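Local coordinates for protein peptide methionine sulfoxide reductase MsrA (Corynebacterium diphtheriae, PDB 4D7L) that reduces the S-epimer of methionine sulfoxide, free or in oxidised proteins, back to methionine, a thiol-dependent repair reaction, at residues E64-G69 / V117-D122. Sequence-based numbering, arbitrary orientation.
Sequences ETIYIG and VEVVYD. With PGE (triethylene glycol), chain K.
Tyr121 lays one ring face over the CB of Glu64, and its OH lies 2.6 Å from Glu64 OE1, a weak and unsettled hydrogen bond. The ring leans across to the other strand because its CG sits between the backbone N and the carbonyl carbon (chi1 63°); the extended Glu64 chain brings its carboxylate to the hydroxyl nearly perpendicular to the ring, planes 85° apart. Beneath them the backbones pair antiparallel: Glu64 with Tyr121, Ile66 with Val119 and Ile68 with Val117 each exchange two hydrogen bonds, for instance Val117 N to Ile68 O at 2.8 Å. Beta-branched residues suit such extended chains, and Ile66 CG2 packs on Val119 CB at 3.9 Å. These are the central strands of the mixed sheet in the MsrA alpha/beta fold, and strand 64-69 leads toward Cys72, the predicted catalytic cysteine. Helices 73-81 and 128-137 cover the face bearing Ile66, Ile68 and Val119, hence its apolar residues.

The face of Thr65, Tyr67 and Glu118 is more polar. Tyr67 CE2 runs alongside Glu118 CG at 3.9 Å, ring and carboxylate planes nearly parallel, 11° apart. Two waters donate to Glu118 OE2; one also hydrogen-bonds with Thr65 OG1, the other, in the ring plane, with Tyr67 OH. Ser90 and Arg58 also hold this buried carboxylate, probably favouring its charged form, while Thr65 OG1 shares a hydrogen bond with triethylene glycol, probably from the crystallisation liquor.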
loop_
_atom_site.group_PDB
_atom_site.type_symbol
_atom_site.label_atom_id
_atom_site.label_comp_id
_atom_site.label_asym_id
_atom_site.label_seq_id
_atom_site.Cartn_x
_atom_site.Cartn_y
_atom_site.Cartn_z
ATOM N N GLU A 64 -0.693 14.163 8.536
ATOM C CA GLU A 64 -0.984 12.841 9.074
ATOM C C GLU A 64 -0.512 11.818 8.048
ATOM O O GLU A 64 -0.275 12.178 6.887
ATOM C CB GLU A 64 -2.478 12.700 9.378
ATOM C CG GLU A 64 -2.956 13.628 10.530
ATOM C CD GLU A 64 -4.492 13.632 10.761
ATOM O OE1 GLU A 64 -5.245 12.924 10.038
ATOM O OE2 GLU A 64 -4.951 14.364 11.675
ATOM N N THR A 65 -0.379 10.558 8.471
ATOM C CA THR A 65 0.043 9.478 7.581
ATOM C C THR A 65 -0.928 8.305 7.656
ATOM O O THR A 65 -1.382 7.935 8.749
ATOM C CB THR A 65 1.454 8.972 7.935
ATOM O OG1 THR A 65 2.384 10.059 7.885
ATOM C CG2 THR A 65 1.895 7.871 6.945
ATOM N N ILE A 66 -1.272 7.750 6.492
ATOM C CA ILE A 66 -1.973 6.469 6.423
ATOM C C ILE A 66 -1.241 5.552 5.434
ATOM O O ILE A 66 -0.661 6.015 4.446
ATOM C CB ILE A 66 -3.467 6.658 6.030
ATOM C CG1 ILE A 66 -4.259 5.343 6.146
ATOM C CG2 ILE A 66 -3.614 7.345 4.643
ATOM C CD1 ILE A 66 -5.762 5.518 5.772
ATOM N N TYR A 67 -1.236 4.254 5.728
ATOM C CA TYR A 67 -0.548 3.271 4.900
ATOM C C TYR A 67 -1.568 2.402 4.186
ATOM O O TYR A 67 -2.404 1.769 4.825
ATOM C CB TYR A 67 0.385 2.396 5.755
ATOM C CG TYR A 67 1.471 3.194 6.425
ATOM C CD1 TYR A 67 1.257 3.766 7.673
ATOM C CD2 TYR A 67 2.695 3.419 5.793
ATOM C CE1 TYR A 67 2.241 4.524 8.301
ATOM C CE2 TYR A 67 3.691 4.177 6.418
ATOM C CZ TYR A 67 3.450 4.723 7.671
ATOM O OH TYR A 67 4.408 5.471 8.294
ATOM N N ILE A 68 -1.492 2.363 2.862
ATOM C CA ILE A 68 -2.547 1.748 2.065
ATOM C C ILE A 68 -2.027 0.624 1.203
ATOM O O ILE A 68 -1.056 0.811 0.449
ATOM C CB ILE A 68 -3.207 2.801 1.144
ATOM C CG1 ILE A 68 -3.795 3.936 1.984
ATOM C CG2 ILE A 68 -4.278 2.159 0.239
ATOM C CD1 ILE A 68 -4.880 3.477 2.896
ATOM N N GLY A 69 -2.683 -0.528 1.279
ATOM C CA GLY A 69 -2.352 -1.628 0.387
ATOM C C GLY A 69 -3.538 -2.001 -0.484
ATOM O O GLY A 69 -4.571 -2.448 0.022
ATOM N N VAL A 117 1.500 1.772 -0.012
ATOM C CA VAL A 117 1.738 3.179 -0.267
ATOM C C VAL A 117 1.657 3.949 1.038
ATOM O O VAL A 117 0.639 3.886 1.739
ATOM C CB VAL A 117 0.704 3.781 -1.239
ATOM C CG1 VAL A 117 1.024 5.282 -1.517
ATOM C CG2 VAL A 117 0.657 3.001 -2.543
ATOM N N GLU A 118 2.749 4.626 1.375
ATOM C CA GLU A 118 2.775 5.594 2.460
ATOM C C GLU A 118 2.121 6.874 1.935
ATOM O O GLU A 118 2.600 7.450 0.968
ATOM C CB GLU A 118 4.211 5.871 2.897
ATOM C CG GLU A 118 4.336 7.030 3.913
ATOM C CD GLU A 118 5.774 7.448 4.174
ATOM O OE1 GLU A 118 6.644 7.271 3.284
ATOM O OE2 GLU A 118 6.033 7.972 5.277
ATOM N N VAL A 119 1.011 7.281 2.538
ATOM C CA VAL A 119 0.294 8.473 2.107
ATOM C C VAL A 119 0.354 9.531 3.207
ATOM O O VAL A 119 -0.232 9.369 4.279
ATOM C CB VAL A 119 -1.166 8.154 1.782
ATOM C CG1 VAL A 119 -1.883 9.404 1.264
ATOM C CG2 VAL A 119 -1.231 7.045 0.761
ATOM N N VAL A 120 1.087 10.596 2.949
ATOM C CA VAL A 120 1.165 11.686 3.898
ATOM C C VAL A 120 0.243 12.801 3.436
ATOM O O VAL A 120 0.363 13.265 2.310
ATOM C CB VAL A 120 2.585 12.213 4.022
ATOM C CG1 VAL A 120 2.644 13.324 5.055
ATOM C CG2 VAL A 120 3.533 11.063 4.402
ATOM N N TYR A 121 -0.659 13.258 4.301
ATOM C CA TYR A 121 -1.678 14.197 3.828
ATOM C C TYR A 121 -1.916 15.344 4.795
ATOM O O TYR A 121 -1.624 15.248 5.983
ATOM C CB TYR A 121 -2.999 13.456 3.554
ATOM C CG TYR A 121 -3.605 12.827 4.795
ATOM C CD1 TYR A 121 -3.160 11.589 5.255
ATOM C CD2 TYR A 121 -4.609 13.473 5.509
ATOM C CE1 TYR A 121 -3.702 11.007 6.387
ATOM C CE2 TYR A 121 -5.153 12.900 6.653
ATOM C CZ TYR A 121 -4.699 11.667 7.080
ATOM O OH TYR A 121 -5.231 11.109 8.218
ATOM N N ASP A 122 -2.448 16.434 4.244
ATOM C CA ASP A 122 -2.863 17.602 5.002
ATOM C C ASP A 122 -4.322 17.407 5.399
ATOM O O ASP A 122 -5.207 17.469 4.541
ATOM C CB ASP A 122 -2.716 18.875 4.151
ATOM C CG ASP A 122 -3.135 20.151 4.900
ATOM O OD1 ASP A 122 -3.785 20.071 5.975
ATOM O OD2 ASP A 122 -2.843 21.244 4.375
HETATM C C1 PGE K . 2.829 11.837 10.866
HETATM O O1 PGE K . 2.582 12.328 9.560
HETATM C C2 PGE K . 1.996 10.589 11.096
HETATM O O2 PGE K . 2.499 9.835 12.181
HETATM O O HOH W 1 5.072 9.541 7.441
HETATM O O HOH W 2 6.750 6.063 7.263
#